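Local coordinates for viral structural protein 4 (Bombyx mori cytoplasmic polyhedrosis virus, PDB 6TZ0) that binds GTP and, together with the viral RNA-dependent RNA polymerase it accompanies, probably supports transcription of the double-stranded RNA genome, at residues Thr259-Val267 against Ala302-Arg310; Ile446-Leu456 against Phe529-Leu537. All coordinates share one frame; numbering follows the deposited sequence.

How the contacts relate
After an N-terminal region of helices and short strands, the chain enters the antiparallel sheet, where contact 1 closes a loop of 34 residues, tying the hairpin end after strand 255-261 to the connection between strands 297-299 and 313-319. The chain then builds strand 347-353, the GTP-binding P-loop and strand 378-381 before helix 442-457; contact 2 closes a loop of 72 residues that holds strands 484-489 and 504-507 and brings helix 524-537 against that helix. The two closures are in series. The centres of contacts 1 and 2 lie about 26 Å apart, their nearest atoms about 5 Å apart. Contact 2 joins two helices near the nucleotide site; the polymerase chain approaches both.

Contact 1: residues Thr259-Val267 against Ala302-Arg310; sequences TWTGIYGEV and AIPSGISAR
The beta-hairpin made by strands 255-261 and 266-271 rests its turn, through Ile263 and Tyr264, on an inverse gamma turn centred on Gly306. One backbone bond joins the two turns: Ile263 N donates to Gly306 O at 2.8 Å, with a nearly straight N-H...O angle of 166°. Around this bond the hairpin lies against the glycine. Ile263 CG1 lies 3.4 Å from Gly306 O, while Tyr264 CD2 stands 3.6 Å from Gly306 CA, so a residue without a side chain fits between the isoleucine and the tyrosine. Farther out, Ile263 CD1 reaches the guanidinium of Arg310, 3.5 Å from NH2, and the two side chains cross at a slant.

On the buried side Ile307 carries the packing. Its CB points away from the hairpin, but CG1 lies anti to the backbone N (chi1 -164°), and a bend at the next bond brings CD1 over one face of the Trp260 indole, toward the rim. This CH-pi contact places CD1 4.2 Å from the centroid of the five-membered ring, 28° off the ring normal. The same methyl sits 3.7 Å from Trp260 CB and 4.4 Å from Val267 CB, and thus bridges neighbouring strands.

The sheet has the Greek-key order 3-2-1-4, and residues 302-310 belong to the connection that leaves edge strand 297-299, passes the hairpin end and enters strand 313-319. Ile299 touches Ile307 and Val267, Tyr286 meets Trp260 edge-to-face, Gln515 of helix 513-518 packs on Ile263 and Arg310, and Arg595 of the polymerase chain packs on Tyr264.

Contact 2: residues Ile446-Leu456 against Phe529-Leu537; sequences IKMMDEMNEVL and FLRDTYYRL
Met449 projects from helix 446-456 into a hole formed by Phe529, Asp532, Thr533 and Arg536 on helix 529-537. Its CB is 3.8 Å from Arg536 NH1. With CG anti to the carbonyl carbon (chi1 -63°) and the chain extended beyond it, the methionine slides past Thr533 in the opposite direction, CG lying 3.7 Å from Thr533 OG1. Next, SD meets the aliphatic part of the arginine, 3.7 Å from Arg536 CD, and the methyl CE ends 3.6 Å from Asp532 CB.

Arg536 returns the insertion, extended from CG to NE, among Ile446, Met449, Asp450 and Asn453. At its tip NH2 forms a salt bridge with the syn side of Asp450 OD1 at 3.0 Å, and NH1 adds a weak bond to the same oxygen. The carboxylate and guanidinium planes are turned 54° apart, and the Ile446 side chain crosses the arginine at about a right angle.

The rest of the interface is largely apolar. The Phe529 ring presents its edge to Met448 O, while Thr533 OG1, hydrogen-bonded to Phe529 O, stands over the centre of one face. Met452, bent at chi2, carries CE to 3.7 Å from Leu530 CD2, and Leu456 CD1 meets Leu537 CD1 at 3.7 Å.

The helix axes approach to 10.2 Å at a signed crossing angle of -78°, a nearly perpendicular crossing with reciprocal knobs-into-holes packing. Tyr534 stacks on His490 and lies near Lys355, a GTP-binding residue, and near the P-loop without touching it, in a domain consistent with a P-loop NTPase.

Contact 1: residues Thr259-Val267 against Ala302-Arg310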
ATOM      1  N   THR B 259      11.816  18.913  47.640  1.00 26.89           N
ATOM      2  CA  THR B 259      10.701  19.843  47.515  1.00 26.89           C
ATOM      3  C   THR B 259      11.237  21.264  47.582  1.00 26.89           C
ATOM      4  O   THR B 259      12.025  21.594  48.469  1.00 26.89           O
ATOM      5  CB  THR B 259       9.641  19.624  48.595  1.00 26.89           C
ATOM      6  OG1 THR B 259      10.219  19.823  49.884  1.00 26.89           O
ATOM      7  CG2 THR B 259       9.072  18.228  48.506  1.00 26.89           C
ATOM      8  N   TRP B 260      10.819  22.089  46.637  1.00 26.42           N
ATOM      9  CA  TRP B 260      11.358  23.420  46.430  1.00 26.42           C
ATOM     10  C   TRP B 260      10.300  24.461  46.755  1.00 26.42           C
ATOM     11  O   TRP B 260       9.162  24.142  47.084  1.00 26.42           O
ATOM     12  CB  TRP B 260      11.819  23.584  44.985  1.00 26.42           C
ATOM     13  CG  TRP B 260      12.934  22.706  44.573  1.00 26.42           C
ATOM     14  CD1 TRP B 260      12.831  21.464  44.034  1.00 26.42           C
ATOM     15  CD2 TRP B 260      14.322  23.025  44.584  1.00 26.42           C
ATOM     16  NE1 TRP B 260      14.072  20.968  43.747  1.00 26.42           N
ATOM     17  CE2 TRP B 260      15.007  21.912  44.074  1.00 26.42           C
ATOM     18  CE3 TRP B 260      15.056  24.138  44.993  1.00 26.42           C
ATOM     19  CZ2 TRP B 260      16.389  21.878  43.960  1.00 26.42           C
ATOM     20  CZ3 TRP B 260      16.423  24.105  44.876  1.00 26.42           C
ATOM     21  CH2 TRP B 260      17.076  22.983  44.371  1.00 26.42           C
ATOM     22  N   THR B 261      10.679  25.724  46.629  1.00 27.36           N
ATOM     23  CA  THR B 261       9.731  26.826  46.689  1.00 27.36           C
ATOM     24  C   THR B 261       9.469  27.293  45.265  1.00 27.36           C
ATOM     25  O   THR B 261      10.407  27.474  44.487  1.00 27.36           O
ATOM     26  CB  THR B 261      10.263  27.973  47.542  1.00 27.36           C
ATOM     27  OG1 THR B 261      11.441  28.510  46.938  1.00 27.36           O
ATOM     28  CG2 THR B 261      10.608  27.475  48.919  1.00 27.36           C
ATOM     29  N   GLY B 262       8.206  27.463  44.915  1.00 26.49           N
ATOM     30  CA  GLY B 262       7.843  27.827  43.567  1.00 26.49           C
ATOM     31  C   GLY B 262       7.227  29.207  43.479  1.00 26.49           C
ATOM     32  O   GLY B 262       6.922  29.852  44.474  1.00 26.49           O
ATOM     33  N   ILE B 263       7.060  29.656  42.239  1.00 27.05           N
ATOM     34  CA  ILE B 263       6.268  30.850  41.981  1.00 27.05           C
ATOM     35  C   ILE B 263       4.808  30.589  42.314  1.00 27.05           C
ATOM     36  O   ILE B 263       4.127  31.436  42.901  1.00 27.05           O
ATOM     37  CB  ILE B 263       6.454  31.294  40.518  1.00 27.05           C
ATOM     38  CG1 ILE B 263       7.911  31.646  40.254  1.00 27.05           C
ATOM     39  CG2 ILE B 263       5.580  32.475  40.176  1.00 27.05           C
ATOM     40  CD1 ILE B 263       8.408  32.776  41.094  1.00 27.05           C
ATOM     41  N   TYR B 264       4.312  29.405  41.976  1.00 26.89           N
ATOM     42  CA  TYR B 264       2.898  29.104  42.103  1.00 26.89           C
ATOM     43  C   TYR B 264       2.590  28.189  43.276  1.00 26.89           C
ATOM     44  O   TYR B 264       1.428  27.822  43.464  1.00 26.89           O
ATOM     45  CB  TYR B 264       2.382  28.458  40.814  1.00 26.89           C
ATOM     46  CG  TYR B 264       2.733  29.227  39.567  1.00 26.89           C
ATOM     47  CD1 TYR B 264       2.157  30.455  39.297  1.00 26.89           C
ATOM     48  CD2 TYR B 264       3.616  28.701  38.639  1.00 26.89           C
ATOM     49  CE1 TYR B 264       2.478  31.154  38.155  1.00 26.89           C
ATOM     50  CE2 TYR B 264       3.937  29.388  37.491  1.00 26.89           C
ATOM     51  CZ  TYR B 264       3.367  30.614  37.257  1.00 26.89           C
ATOM     52  OH  TYR B 264       3.677  31.306  36.113  1.00 26.89           O
ATOM     53  N   GLY B 265       3.588  27.807  44.065  1.00 27.73           N
ATOM     54  CA  GLY B 265       3.388  26.828  45.115  1.00 27.73           C
ATOM     55  C   GLY B 265       4.680  26.159  45.527  1.00 27.73           C
ATOM     56  O   GLY B 265       5.662  26.844  45.808  1.00 27.73           O
ATOM     57  N   GLU B 266       4.699  24.832  45.585  1.00 28.51           N
ATOM     58  CA  GLU B 266       5.926  24.094  45.827  1.00 28.51           C
ATOM     59  C   GLU B 266       6.087  23.015  44.767  1.00 28.51           C
ATOM     60  O   GLU B 266       5.107  22.510  44.214  1.00 28.51           O
ATOM     61  CB  GLU B 266       5.962  23.472  47.227  1.00 28.51           C
ATOM     62  CG  GLU B 266       5.032  22.311  47.445  1.00 28.51           C
ATOM     63  CD  GLU B 266       5.137  21.756  48.845  1.00 28.51           C
ATOM     64  OE1 GLU B 266       5.876  22.344  49.658  1.00 28.51           O
ATOM     65  OE2 GLU B 266       4.503  20.719  49.130  1.00 28.51           O
ATOM     66  N   VAL B 267       7.340  22.677  44.476  1.00 26.20           N
ATOM     67  CA  VAL B 267       7.701  21.838  43.340  1.00 26.20           C
ATOM     68  C   VAL B 267       8.493  20.643  43.850  1.00 26.20           C
ATOM     69  O   VAL B 267       9.447  20.816  44.613  1.00 26.20           O
ATOM     70  CB  VAL B 267       8.516  22.632  42.299  1.00 26.20           C
ATOM     71  CG1 VAL B 267       8.913  21.754  41.136  1.00 26.20           C
ATOM     72  CG2 VAL B 267       7.740  23.836  41.808  1.00 26.20           C
ATOM     73  N   ALA B 302       2.945  19.449  36.818  1.00 26.79           N
ATOM     74  CA  ALA B 302       2.415  19.865  35.532  1.00 26.79           C
ATOM     75  C   ALA B 302       3.167  21.081  35.015  1.00 26.79           C
ATOM     76  O   ALA B 302       3.734  21.859  35.779  1.00 26.79           O
ATOM     77  CB  ALA B 302       0.928  20.189  35.640  1.00 26.79           C
ATOM     78  N   ILE B 303       3.168  21.241  33.699  1.00 27.05           N
ATOM     79  CA  ILE B 303       3.767  22.423  33.094  1.00 27.05           C
ATOM     80  C   ILE B 303       2.683  23.485  32.936  1.00 27.05           C
ATOM     81  O   ILE B 303       1.563  23.174  32.506  1.00 27.05           O
ATOM     82  CB  ILE B 303       4.478  22.080  31.772  1.00 27.05           C
ATOM     83  CG1 ILE B 303       3.559  21.322  30.819  1.00 27.05           C
ATOM     84  CG2 ILE B 303       5.705  21.244  32.031  1.00 27.05           C
ATOM     85  CD1 ILE B 303       4.145  21.133  29.444  1.00 27.05           C
ATOM     86  N   PRO B 304       2.943  24.743  33.317  1.00 28.18           N
ATOM     87  CA  PRO B 304       4.176  25.266  33.915  1.00 28.18           C
ATOM     88  C   PRO B 304       4.307  25.013  35.415  1.00 28.18           C
ATOM     89  O   PRO B 304       3.393  25.281  36.182  1.00 28.18           O
ATOM     90  CB  PRO B 304       4.079  26.765  33.634  1.00 28.18           C
ATOM     91  CG  PRO B 304       2.640  27.041  33.576  1.00 28.18           C
ATOM     92  CD  PRO B 304       1.993  25.819  32.996  1.00 28.18           C
ATOM     93  N   SER B 305       5.445  24.466  35.819  1.00 28.68           N
ATOM     94  CA  SER B 305       5.801  24.363  37.226  1.00 28.68           C
ATOM     95  C   SER B 305       6.728  25.515  37.569  1.00 28.68           C
ATOM     96  O   SER B 305       7.821  25.614  37.011  1.00 28.68           O
ATOM     97  CB  SER B 305       6.500  23.039  37.512  1.00 28.68           C
ATOM     98  OG  SER B 305       7.769  23.013  36.887  1.00 28.68           O
ATOM     99  N   GLY B 306       6.317  26.364  38.501  1.00 27.65           N
ATOM    100  CA  GLY B 306       7.018  27.617  38.713  1.00 27.65           C
ATOM    101  C   GLY B 306       8.350  27.556  39.432  1.00 27.65           C
ATOM    102  O   GLY B 306       8.595  28.341  40.349  1.00 27.65           O
ATOM    103  N   ILE B 307       9.222  26.635  39.023  1.00 28.44           N
ATOM    104  CA  ILE B 307      10.590  26.620  39.512  1.00 28.44           C
ATOM    105  C   ILE B 307      11.340  27.788  38.879  1.00 28.44           C
ATOM    106  O   ILE B 307      11.027  28.227  37.764  1.00 28.44           O
ATOM    107  CB  ILE B 307      11.245  25.255  39.204  1.00 28.44           C
ATOM    108  CG1 ILE B 307      12.512  25.023  40.022  1.00 28.44           C
ATOM    109  CG2 ILE B 307      11.524  25.065  37.721  1.00 28.44           C
ATOM    110  CD1 ILE B 307      12.242  24.741  41.450  1.00 28.44           C
ATOM    111  N   SER B 308      12.286  28.354  39.620  1.00 30.96           N
ATOM    112  CA  SER B 308      12.998  29.532  39.151  1.00 30.96           C
ATOM    113  C   SER B 308      14.354  29.583  39.832  1.00 30.96           C
ATOM    114  O   SER B 308      14.699  28.716  40.635  1.00 30.96           O
ATOM    115  CB  SER B 308      12.197  30.811  39.413  1.00 30.96           C
ATOM    116  OG  SER B 308      12.058  31.060  40.796  1.00 30.96           O
ATOM    117  N   ALA B 309      15.125  30.621  39.513  1.00 33.29           N
ATOM    118  CA  ALA B 309      16.438  30.797  40.115  1.00 33.29           C
ATOM    119  C   ALA B 309      16.363  31.219  41.575  1.00 33.29           C
ATOM    120  O   ALA B 309      17.379  31.153  42.273  1.00 33.29           O
ATOM    121  CB  ALA B 309      17.246  31.822  39.320  1.00 33.29           C
ATOM    122  N   ARG B 310      15.193  31.638  42.048  1.00 35.20           N
ATOM    123  CA  ARG B 310      14.993  32.071  43.421  1.00 35.20           C
ATOM    124  C   ARG B 310      14.466  30.957  44.310  1.00 35.20           C
ATOM    125  O   ARG B 310      14.078  31.220  45.450  1.00 35.20           O
ATOM    126  CB  ARG B 310      14.033  33.255  43.447  1.00 35.20           C
ATOM    127  CG  ARG B 310      14.566  34.470  42.728  1.00 35.20           C
ATOM    128  CD  ARG B 310      13.638  35.654  42.889  1.00 35.20           C
ATOM    129  NE  ARG B 310      12.316  35.388  42.329  1.00 35.20           N
ATOM    130  CZ  ARG B 310      11.992  35.566  41.052  1.00 35.20           C
ATOM    131  NH1 ARG B 310      12.895  36.006  40.188  1.00 35.20           N
ATOM    132  NH2 ARG B 310      10.763  35.300  40.639  1.00 35.20           N
TER

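Contact 2: residues Ile446-Leu456 against Phe529-Leu537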
ATOM      1  N   ILE B 446      -1.597  35.660  19.214  1.00 35.77           N
ATOM      2  CA  ILE B 446      -1.648  34.763  18.062  1.00 35.77           C
ATOM      3  C   ILE B 446      -1.658  35.543  16.749  1.00 35.77           C
ATOM      4  O   ILE B 446      -1.075  35.096  15.747  1.00 35.77           O
ATOM      5  CB  ILE B 446      -2.866  33.830  18.222  1.00 35.77           C
ATOM      6  CG1 ILE B 446      -2.621  32.847  19.363  1.00 35.77           C
ATOM      7  CG2 ILE B 446      -3.217  33.077  16.955  1.00 35.77           C
ATOM      8  CD1 ILE B 446      -3.834  32.037  19.721  1.00 35.77           C
ATOM      9  N   LYS B 447      -2.241  36.747  16.747  1.00 38.69           N
ATOM     10  CA  LYS B 447      -2.221  37.594  15.558  1.00 38.69           C
ATOM     11  C   LYS B 447      -0.803  38.037  15.197  1.00 38.69           C
ATOM     12  O   LYS B 447      -0.496  38.230  14.017  1.00 38.69           O
ATOM     13  CB  LYS B 447      -3.132  38.801  15.787  1.00 38.69           C
ATOM     14  CG  LYS B 447      -3.337  39.714  14.593  1.00 38.69           C
ATOM     15  CD  LYS B 447      -4.348  40.804  14.909  1.00 38.69           C
ATOM     16  CE  LYS B 447      -4.439  41.826  13.783  1.00 38.69           C
ATOM     17  NZ  LYS B 447      -4.989  41.224  12.537  1.00 38.69           N
ATOM     18  N   MET B 448       0.081  38.157  16.185  1.00 37.16           N
ATOM     19  CA  MET B 448       1.481  38.482  15.947  1.00 37.16           C
ATOM     20  C   MET B 448       2.321  37.250  15.638  1.00 37.16           C
ATOM     21  O   MET B 448       3.272  37.324  14.846  1.00 37.16           O
ATOM     22  CB  MET B 448       2.051  39.192  17.172  1.00 37.16           C
ATOM     23  CG  MET B 448       1.298  40.440  17.543  1.00 37.16           C
ATOM     24  SD  MET B 448       1.903  41.127  19.085  1.00 37.16           S
ATOM     25  CE  MET B 448       3.467  41.765  18.527  1.00 37.16           C
ATOM     26  N   MET B 449       1.981  36.113  16.244  1.00 34.28           N
ATOM     27  CA  MET B 449       2.686  34.877  15.940  1.00 34.28           C
ATOM     28  C   MET B 449       2.398  34.383  14.531  1.00 34.28           C
ATOM     29  O   MET B 449       3.225  33.668  13.965  1.00 34.28           O
ATOM     30  CB  MET B 449       2.315  33.791  16.941  1.00 34.28           C
ATOM     31  CG  MET B 449       2.708  34.121  18.347  1.00 34.28           C
ATOM     32  SD  MET B 449       2.177  32.874  19.514  1.00 34.28           S
ATOM     33  CE  MET B 449       2.410  33.781  21.026  1.00 34.28           C
ATOM     34  N   ASP B 450       1.254  34.751  13.952  1.00 35.50           N
ATOM     35  CA  ASP B 450       1.015  34.431  12.547  1.00 35.50           C
ATOM     36  C   ASP B 450       1.956  35.210  11.633  1.00 35.50           C
ATOM     37  O   ASP B 450       2.446  34.674  10.633  1.00 35.50           O
ATOM     38  CB  ASP B 450      -0.439  34.705  12.184  1.00 35.50           C
ATOM     39  CG  ASP B 450      -1.387  33.727  12.833  1.00 35.50           C
ATOM     40  OD1 ASP B 450      -0.950  32.601  13.142  1.00 35.50           O
ATOM     41  OD2 ASP B 450      -2.573  34.071  13.013  1.00 35.50           O
ATOM     42  N   GLU B 451       2.248  36.463  11.979  1.00 37.60           N
ATOM     43  CA  GLU B 451       3.227  37.240  11.227  1.00 37.60           C
ATOM     44  C   GLU B 451       4.637  36.688  11.412  1.00 37.60           C
ATOM     45  O   GLU B 451       5.441  36.680  10.467  1.00 37.60           O
ATOM     46  CB  GLU B 451       3.141  38.698  11.663  1.00 37.60           C
ATOM     47  CG  GLU B 451       1.839  39.358  11.249  1.00 37.60           C
ATOM     48  CD  GLU B 451       1.651  40.729  11.862  1.00 37.60           C
ATOM     49  OE1 GLU B 451       2.420  41.088  12.773  1.00 37.60           O
ATOM     50  OE2 GLU B 451       0.731  41.455  11.429  1.00 37.60           O
ATOM     51  N   MET B 452       4.939  36.196  12.612  1.00 35.71           N
ATOM     52  CA  MET B 452       6.211  35.514  12.820  1.00 35.71           C
ATOM     53  C   MET B 452       6.293  34.207  12.031  1.00 35.71           C
ATOM     54  O   MET B 452       7.367  33.850  11.541  1.00 35.71           O
ATOM     55  CB  MET B 452       6.427  35.259  14.307  1.00 35.71           C
ATOM     56  CG  MET B 452       7.823  34.802  14.645  1.00 35.71           C
ATOM     57  SD  MET B 452       9.038  36.090  14.334  1.00 35.71           S
ATOM     58  CE  MET B 452      10.512  35.114  14.066  1.00 35.71           C
ATOM     59  N   ASN B 453       5.177  33.494  11.865  1.00 34.14           N
ATOM     60  CA  ASN B 453       5.191  32.314  11.003  1.00 34.14           C
ATOM     61  C   ASN B 453       5.365  32.692   9.538  1.00 34.14           C
ATOM     62  O   ASN B 453       5.968  31.931   8.774  1.00 34.14           O
ATOM     63  CB  ASN B 453       3.916  31.492  11.176  1.00 34.14           C
ATOM     64  CG  ASN B 453       3.856  30.792  12.504  1.00 34.14           C
ATOM     65  OD1 ASN B 453       4.876  30.392  13.044  1.00 34.14           O
ATOM     66  ND2 ASN B 453       2.654  30.593  13.015  1.00 34.14           N
ATOM     67  N   GLU B 454       4.857  33.860   9.140  1.00 37.10           N
ATOM     68  CA  GLU B 454       5.107  34.362   7.790  1.00 37.10           C
ATOM     69  C   GLU B 454       6.573  34.707   7.569  1.00 37.10           C
ATOM     70  O   GLU B 454       7.075  34.573   6.449  1.00 37.10           O
ATOM     71  CB  GLU B 454       4.250  35.591   7.508  1.00 37.10           C
ATOM     72  CG  GLU B 454       2.773  35.316   7.402  1.00 37.10           C
ATOM     73  CD  GLU B 454       1.973  36.578   7.178  1.00 37.10           C
ATOM     74  OE1 GLU B 454       2.569  37.671   7.225  1.00 37.10           O
ATOM     75  OE2 GLU B 454       0.747  36.478   6.964  1.00 37.10           O
ATOM     76  N   VAL B 455       7.274  35.172   8.601  1.00 35.55           N
ATOM     77  CA  VAL B 455       8.698  35.426   8.378  1.00 35.55           C
ATOM     78  C   VAL B 455       9.516  34.144   8.553  1.00 35.55           C
ATOM     79  O   VAL B 455      10.647  34.064   8.062  1.00 35.55           O
ATOM     80  CB  VAL B 455       9.211  36.576   9.268  1.00 35.55           C
ATOM     81  CG1 VAL B 455       9.468  36.136  10.664  1.00 35.55           C
ATOM     82  CG2 VAL B 455      10.444  37.223   8.677  1.00 35.55           C
ATOM     83  N   LEU B 456       8.958  33.116   9.197  1.00 33.97           N
ATOM     84  CA  LEU B 456       9.649  31.830   9.272  1.00 33.97           C
ATOM     85  C   LEU B 456       9.513  31.017   7.989  1.00 33.97           C
ATOM     86  O   LEU B 456      10.447  30.306   7.614  1.00 33.97           O
ATOM     87  CB  LEU B 456       9.128  31.002  10.448  1.00 33.97           C
ATOM     88  CG  LEU B 456       9.509  31.380  11.875  1.00 33.97           C
ATOM     89  CD1 LEU B 456       8.706  30.574  12.850  1.00 33.97           C
ATOM     90  CD2 LEU B 456      10.961  31.125  12.106  1.00 33.97           C
ATOM     91  N   PHE B 529       8.802  36.047  23.363  1.00 34.28           N
ATOM     92  CA  PHE B 529       7.966  35.977  22.171  1.00 34.28           C
ATOM     93  C   PHE B 529       8.366  34.811  21.277  1.00 34.28           C
ATOM     94  O   PHE B 529       7.502  34.083  20.768  1.00 34.28           O
ATOM     95  CB  PHE B 529       8.052  37.306  21.421  1.00 34.28           C
ATOM     96  CG  PHE B 529       7.222  37.361  20.179  1.00 34.28           C
ATOM     97  CD1 PHE B 529       5.844  37.400  20.258  1.00 34.28           C
ATOM     98  CD2 PHE B 529       7.819  37.412  18.933  1.00 34.28           C
ATOM     99  CE1 PHE B 529       5.077  37.455  19.120  1.00 34.28           C
ATOM    100  CE2 PHE B 529       7.054  37.470  17.790  1.00 34.28           C
ATOM    101  CZ  PHE B 529       5.684  37.493  17.885  1.00 34.28           C
ATOM    102  N   LEU B 530       9.672  34.593  21.107  1.00 31.20           N
ATOM    103  CA  LEU B 530      10.131  33.468  20.304  1.00 31.20           C
ATOM    104  C   LEU B 530       9.889  32.138  20.994  1.00 31.20           C
ATOM    105  O   LEU B 530       9.612  31.149  20.310  1.00 31.20           O
ATOM    106  CB  LEU B 530      11.608  33.621  19.966  1.00 31.20           C
ATOM    107  CG  LEU B 530      11.878  34.711  18.944  1.00 31.20           C
ATOM    108  CD1 LEU B 530      13.358  34.883  18.716  1.00 31.20           C
ATOM    109  CD2 LEU B 530      11.174  34.363  17.661  1.00 31.20           C
ATOM    110  N   ARG B 531       9.986  32.096  22.329  1.00 30.01           N
ATOM    111  CA  ARG B 531       9.611  30.897  23.073  1.00 30.01           C
ATOM    112  C   ARG B 531       8.160  30.524  22.809  1.00 30.01           C
ATOM    113  O   ARG B 531       7.848  29.354  22.566  1.00 30.01           O
ATOM    114  CB  ARG B 531       9.856  31.101  24.576  1.00 30.01           C
ATOM    115  CG  ARG B 531       9.581  29.863  25.448  1.00 30.01           C
ATOM    116  CD  ARG B 531       8.197  29.873  26.097  1.00 30.01           C
ATOM    117  NE  ARG B 531       7.859  28.595  26.702  1.00 30.01           N
ATOM    118  CZ  ARG B 531       6.616  28.210  26.965  1.00 30.01           C
ATOM    119  NH1 ARG B 531       5.601  28.999  26.651  1.00 30.01           N
ATOM    120  NH2 ARG B 531       6.386  27.027  27.511  1.00 30.01           N
ATOM    121  N   ASP B 532       7.257  31.506  22.859  1.00 30.87           N
ATOM    122  CA  ASP B 532       5.843  31.188  22.683  1.00 30.87           C
ATOM    123  C   ASP B 532       5.515  30.824  21.237  1.00 30.87           C
ATOM    124  O   ASP B 532       4.692  29.933  20.993  1.00 30.87           O
ATOM    125  CB  ASP B 532       4.987  32.350  23.164  1.00 30.87           C
ATOM    126  CG  ASP B 532       4.927  32.443  24.667  1.00 30.87           C
ATOM    127  OD1 ASP B 532       5.016  31.398  25.335  1.00 30.87           O
ATOM    128  OD2 ASP B 532       4.781  33.566  25.180  1.00 30.87           O
ATOM    129  N   THR B 533       6.182  31.465  20.270  1.00 28.68           N
ATOM    130  CA  THR B 533       6.009  31.101  18.863  1.00 28.68           C
ATOM    131  C   THR B 533       6.492  29.678  18.590  1.00 28.68           C
ATOM    132  O   THR B 533       5.794  28.876  17.947  1.00 28.68           O
ATOM    133  CB  THR B 533       6.767  32.092  17.984  1.00 28.68           C
ATOM    134  OG1 THR B 533       6.306  33.415  18.249  1.00 28.68           O
ATOM    135  CG2 THR B 533       6.561  31.782  16.513  1.00 28.68           C
ATOM    136  N   TYR B 534       7.685  29.340  19.089  1.00 27.00           N
ATOM    137  CA  TYR B 534       8.233  28.010  18.870  1.00 27.00           C
ATOM    138  C   TYR B 534       7.436  26.949  19.609  1.00 27.00           C
ATOM    139  O   TYR B 534       7.306  25.830  19.107  1.00 27.00           O
ATOM    140  CB  TYR B 534       9.693  27.968  19.307  1.00 27.00           C
ATOM    141  CG  TYR B 534      10.628  28.795  18.465  1.00 27.00           C
ATOM    142  CD1 TYR B 534      10.307  29.143  17.163  1.00 27.00           C
ATOM    143  CD2 TYR B 534      11.822  29.258  18.992  1.00 27.00           C
ATOM    144  CE1 TYR B 534      11.162  29.906  16.408  1.00 27.00           C
ATOM    145  CE2 TYR B 534      12.676  30.025  18.249  1.00 27.00           C
ATOM    146  CZ  TYR B 534      12.343  30.347  16.958  1.00 27.00           C
ATOM    147  OH  TYR B 534      13.202  31.110  16.211  1.00 27.00           O
ATOM    148  N   TYR B 535       6.892  27.283  20.785  1.00 26.44           N
ATOM    149  CA  TYR B 535       5.982  26.378  21.477  1.00 26.44           C
ATOM    150  C   TYR B 535       4.724  26.132  20.660  1.00 26.44           C
ATOM    151  O   TYR B 535       4.237  24.999  20.585  1.00 26.44           O
ATOM    152  CB  TYR B 535       5.616  26.943  22.849  1.00 26.44           C
ATOM    153  CG  TYR B 535       4.567  26.126  23.560  1.00 26.44           C
ATOM    154  CD1 TYR B 535       4.885  24.903  24.122  1.00 26.44           C
ATOM    155  CD2 TYR B 535       3.256  26.574  23.659  1.00 26.44           C
ATOM    156  CE1 TYR B 535       3.932  24.149  24.760  1.00 26.44           C
ATOM    157  CE2 TYR B 535       2.299  25.825  24.290  1.00 26.44           C
ATOM    158  CZ  TYR B 535       2.641  24.612  24.839  1.00 26.44           C
ATOM    159  OH  TYR B 535       1.688  23.858  25.479  1.00 26.44           O
ATOM    160  N   ARG B 536       4.193  27.181  20.031  1.00 27.22           N
ATOM    161  CA  ARG B 536       3.035  27.029  19.161  1.00 27.22           C
ATOM    162  C   ARG B 536       3.361  26.213  17.913  1.00 27.22           C
ATOM    163  O   ARG B 536       2.455  25.649  17.296  1.00 27.22           O
ATOM    164  CB  ARG B 536       2.491  28.424  18.816  1.00 27.22           C
ATOM    165  CG  ARG B 536       1.201  28.496  18.005  1.00 27.22           C
ATOM    166  CD  ARG B 536       0.665  29.914  17.976  1.00 27.22           C
ATOM    167  NE  ARG B 536      -0.533  30.055  17.159  1.00 27.22           N
ATOM    168  CZ  ARG B 536      -0.527  30.478  15.903  1.00 27.22           C
ATOM    169  NH1 ARG B 536       0.612  30.817  15.327  1.00 27.22           N
ATOM    170  NH2 ARG B 536      -1.659  30.573  15.226  1.00 27.22           N
ATOM    171  N   LEU B 537       4.632  26.095  17.547  1.00 25.93           N
ATOM    172  CA  LEU B 537       4.994  25.240  16.427  1.00 25.93           C
ATOM    173  C   LEU B 537       5.593  23.891  16.824  1.00 25.93           C
ATOM    174  O   LEU B 537       5.904  23.096  15.937  1.00 25.93           O
ATOM    175  CB  LEU B 537       5.969  25.969  15.515  1.00 25.93           C
ATOM    176  CG  LEU B 537       5.449  27.164  14.746  1.00 25.93           C
ATOM    177  CD1 LEU B 537       6.613  27.799  14.064  1.00 25.93           C
ATOM    178  CD2 LEU B 537       4.408  26.702  13.750  1.00 25.93           C
TER